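Local coordinates for protein DNA helicase RecQ (Deinococcus radiodurans, PDB 4Q48) that probably couples ATP hydrolysis to the unwinding of duplex DNA, moving in the 3'-5' direction, as a RecQ-family helicase with a zinc-binding subdomain, at residues A[82-87]-A[115-120]. Numbering follows the deposited sequence.
Sequences DTLRQN and LDLLYV
L84, on the last turn of helix 74-84, reaches strand 117-120 with one methyl group, CD1, which meets both L117 and Y119. L84 CD1 lies 3.6 Å from L117 CD1, methyl against methyl, and the two leucine side chains cross at about a right angle. The same methyl comes to the edge of the Y119 ring, near its plane, 4.1 Å from Y119 OH and 4.4 Å from Y119 CE1. L117 and Y119 are two residues apart on the strand, so both project from one side of the sheet toward helix 74-84. With CG anti to its carbonyl carbon (chi1 -74°), Y119 extends its ring toward that helix, and its OH end is the part nearest L84. Helix 50-62 borders the same spot: Q57 touches L84 and L117, while Y119 OH is hydrogen-bonded to Y56 OH and Q57 NE2. Strand 117-120 lies between strands 91-94 and 66-70 in the parallel sheet of the first RecA-like domain, and the contact joins the C-terminal end of helix 74-84 to one face of that sheet. The nearest side-chain atoms of Y119 and S53 are about 5 Å apart; S53 belongs to the P-loop and binds ADP, which is absent from this model. All three touching residues are buried, and L84 meets the strand through van der Waals contact, with no polar bond between the two segments, whereas the Y119 hydroxyl is fixed by helix 50-62.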
ATOM      1  N   ASP A  82      -3.179  20.786  16.673  1.00 88.20           N
ATOM      2  CA  ASP A  82      -3.789  22.063  16.312  1.00 78.92           C
ATOM      3  C   ASP A  82      -5.170  21.792  15.754  1.00 72.48           C
ATOM      4  O   ASP A  82      -6.137  22.444  16.153  1.00 76.18           O
ATOM      5  CB  ASP A  82      -2.957  22.825  15.268  1.00 87.36           C
ATOM      6  CG  ASP A  82      -1.710  23.499  15.853  1.00 91.67           C
ATOM      7  OD1 ASP A  82      -1.530  23.520  17.090  1.00 89.58           O
ATOM      8  OD2 ASP A  82      -0.923  24.057  15.054  1.00 88.61           O
ATOM      9  N   THR A  83      -5.266  20.791  14.881  1.00 67.00           N
ATOM     10  CA  THR A  83      -6.557  20.332  14.374  1.00 74.46           C
ATOM     11  C   THR A  83      -7.478  19.979  15.545  1.00 73.80           C
ATOM     12  O   THR A  83      -8.631  20.415  15.623  1.00 68.21           O
ATOM     13  CB  THR A  83      -6.411  19.063  13.456  1.00 83.90           C
ATOM     14  OG1 THR A  83      -5.341  19.227  12.512  1.00 84.97           O
ATOM     15  CG2 THR A  83      -7.709  18.756  12.711  1.00 75.95           C
ATOM     16  N   LEU A  84      -6.924  19.207  16.476  1.00 78.05           N
ATOM     17  CA  LEU A  84      -7.691  18.582  17.556  1.00 74.63           C
ATOM     18  C   LEU A  84      -8.069  19.487  18.727  1.00 67.49           C
ATOM     19  O   LEU A  84      -9.124  19.303  19.336  1.00 62.04           O
ATOM     20  CB  LEU A  84      -6.916  17.374  18.083  1.00 72.25           C
ATOM     21  CG  LEU A  84      -7.260  16.112  17.291  1.00 70.90           C
ATOM     22  CD1 LEU A  84      -6.208  15.043  17.474  1.00 61.81           C
ATOM     23  CD2 LEU A  84      -8.639  15.609  17.688  1.00 63.00           C
ATOM     24  N   ARG A  85      -7.266  20.517  18.978  1.00 69.95           N
ATOM     25  CA  ARG A  85      -7.429  21.302  20.189  1.00 64.23           C
ATOM     26  C   ARG A  85      -8.524  22.355  20.031  1.00 66.74           C
ATOM     27  O   ARG A  85      -8.781  23.122  20.950  1.00 70.38           O
ATOM     28  CB  ARG A  85      -6.115  22.038  20.513  1.00 65.17           C
ATOM     29  CG  ARG A  85      -5.091  21.354  21.433  1.00 69.35           C
ATOM     30  CD  ARG A  85      -4.002  22.375  21.831  1.00 69.66           C
ATOM     31  NE  ARG A  85      -2.747  21.811  22.342  1.00 77.25           N
ATOM     32  CZ  ARG A  85      -2.546  21.321  23.568  1.00 76.05           C
ATOM     33  NH1 ARG A  85      -3.542  21.240  24.446  1.00 67.15           N
ATOM     34  NH2 ARG A  85      -1.341  20.854  23.901  1.00 67.80           N
ATOM     35  N   GLN A  86      -9.220  22.350  18.898  1.00 78.22           N
ATOM     36  CA  GLN A  86     -10.355  23.252  18.701  1.00 76.30           C
ATOM     37  C   GLN A  86     -11.656  22.484  18.560  1.00 79.03           C
ATOM     38  O   GLN A  86     -12.749  23.065  18.541  1.00 78.02           O
ATOM     39  CB  GLN A  86     -10.148  24.135  17.473  1.00 75.94           C
ATOM     40  CG  GLN A  86      -9.155  25.266  17.677  1.00 83.64           C
ATOM     41  CD  GLN A  86      -8.943  26.092  16.418  1.00 84.56           C
ATOM     42  OE1 GLN A  86      -9.488  25.780  15.353  1.00 81.40           O
ATOM     43  NE2 GLN A  86      -8.161  27.164  16.539  1.00 83.72           N
ATOM     44  N   ASN A  87     -11.538  21.166  18.504  1.00 76.75           N
ATOM     45  CA  ASN A  87     -12.713  20.323  18.525  1.00 78.93           C
ATOM     46  C   ASN A  87     -13.105  20.106  19.989  1.00 76.11           C
ATOM     47  O   ASN A  87     -14.245  19.772  20.309  1.00 78.51           O
ATOM     48  CB  ASN A  87     -12.431  18.975  17.824  1.00 82.17           C
ATOM     49  CG  ASN A  87     -11.715  19.134  16.461  1.00 82.02           C
ATOM     50  OD1 ASN A  87     -11.762  20.196  15.833  1.00 77.03           O
ATOM     51  ND2 ASN A  87     -11.051  18.060  16.010  1.00 75.43           N
ATOM     52  N   LEU A 115      -4.469  14.822  29.288  1.00 49.09           N
ATOM     53  CA  LEU A 115      -4.455  14.694  27.829  1.00 43.51           C
ATOM     54  C   LEU A 115      -5.427  13.603  27.393  1.00 44.47           C
ATOM     55  O   LEU A 115      -5.750  12.670  28.157  1.00 41.45           O
ATOM     56  CB  LEU A 115      -3.050  14.377  27.321  1.00 38.14           C
ATOM     57  CG  LEU A 115      -1.977  15.256  27.970  1.00 41.69           C
ATOM     58  CD1 LEU A 115      -0.573  14.927  27.456  1.00 35.81           C
ATOM     59  CD2 LEU A 115      -2.304  16.709  27.796  1.00 39.82           C
ATOM     60  N   ASP A 116      -5.954  13.761  26.194  1.00 41.93           N
ATOM     61  CA  ASP A 116      -6.733  12.703  25.598  1.00 39.47           C
ATOM     62  C   ASP A 116      -5.839  11.912  24.667  1.00 36.07           C
ATOM     63  O   ASP A 116      -5.992  10.703  24.488  1.00 34.05           O
ATOM     64  CB  ASP A 116      -7.915  13.281  24.851  1.00 45.14           C
ATOM     65  CG  ASP A 116      -8.889  13.933  25.763  1.00 46.03           C
ATOM     66  OD1 ASP A 116      -9.513  13.193  26.567  1.00 44.06           O
ATOM     67  OD2 ASP A 116      -9.044  15.172  25.653  1.00 47.18           O
ATOM     68  N   LEU A 117      -4.912  12.632  24.054  1.00 36.09           N
ATOM     69  CA  LEU A 117      -3.976  12.044  23.122  1.00 36.27           C
ATOM     70  C   LEU A 117      -2.587  12.551  23.398  1.00 35.44           C
ATOM     71  O   LEU A 117      -2.395  13.716  23.736  1.00 38.97           O
ATOM     72  CB  LEU A 117      -4.357  12.359  21.674  1.00 40.36           C
ATOM     73  CG  LEU A 117      -5.694  11.797  21.241  1.00 37.40           C
ATOM     74  CD1 LEU A 117      -6.136  12.496  19.989  1.00 45.06           C
ATOM     75  CD2 LEU A 117      -5.584  10.306  21.052  1.00 35.03           C
ATOM     76  N   LEU A 118      -1.624  11.655  23.309  1.00 32.03           N
ATOM     77  CA  LEU A 118      -0.239  12.042  23.353  1.00 33.11           C
ATOM     78  C   LEU A 118       0.477  11.502  22.122  1.00 39.23           C
ATOM     79  O   LEU A 118       0.586  10.287  21.911  1.00 38.19           O
ATOM     80  CB  LEU A 118       0.430  11.537  24.617  1.00 32.19           C
ATOM     81  CG  LEU A 118       1.898  11.954  24.607  1.00 35.57           C
ATOM     82  CD1 LEU A 118       2.008  13.453  24.768  1.00 38.31           C
ATOM     83  CD2 LEU A 118       2.671  11.252  25.685  1.00 36.36           C
ATOM     84  N   TYR A 119       0.937  12.416  21.282  1.00 42.55           N
ATOM     85  CA  TYR A 119       1.729  12.045  20.119  1.00 43.33           C
ATOM     86  C   TYR A 119       3.210  11.999  20.510  1.00 41.29           C
ATOM     87  O   TYR A 119       3.760  12.968  21.042  1.00 42.31           O
ATOM     88  CB  TYR A 119       1.453  13.032  18.971  1.00 48.07           C
ATOM     89  CG  TYR A 119       0.101  12.817  18.309  1.00 44.52           C
ATOM     90  CD1 TYR A 119      -1.043  13.471  18.753  1.00 44.99           C
ATOM     91  CD2 TYR A 119      -0.031  11.922  17.271  1.00 43.65           C
ATOM     92  CE1 TYR A 119      -2.274  13.250  18.142  1.00 46.22           C
ATOM     93  CE2 TYR A 119      -1.234  11.705  16.663  1.00 43.44           C
ATOM     94  CZ  TYR A 119      -2.351  12.358  17.090  1.00 47.73           C
ATOM     95  OH  TYR A 119      -3.537  12.083  16.435  1.00 51.42           O
ATOM     96  N   VAL A 120       3.859  10.874  20.254  1.00 37.20           N
ATOM     97  CA  VAL A 120       5.217  10.705  20.725  1.00 38.59           C
ATOM     98  C   VAL A 120       6.087  10.010  19.686  1.00 40.71           C
ATOM     99  O   VAL A 120       5.746   8.956  19.170  1.00 46.22           O
ATOM    100  CB  VAL A 120       5.223   9.902  22.066  1.00 43.48           C
ATOM    101  CG1 VAL A 120       4.330   8.672  21.958  1.00 33.68           C
ATOM    102  CG2 VAL A 120       6.636   9.523  22.503  1.00 43.34           C
TER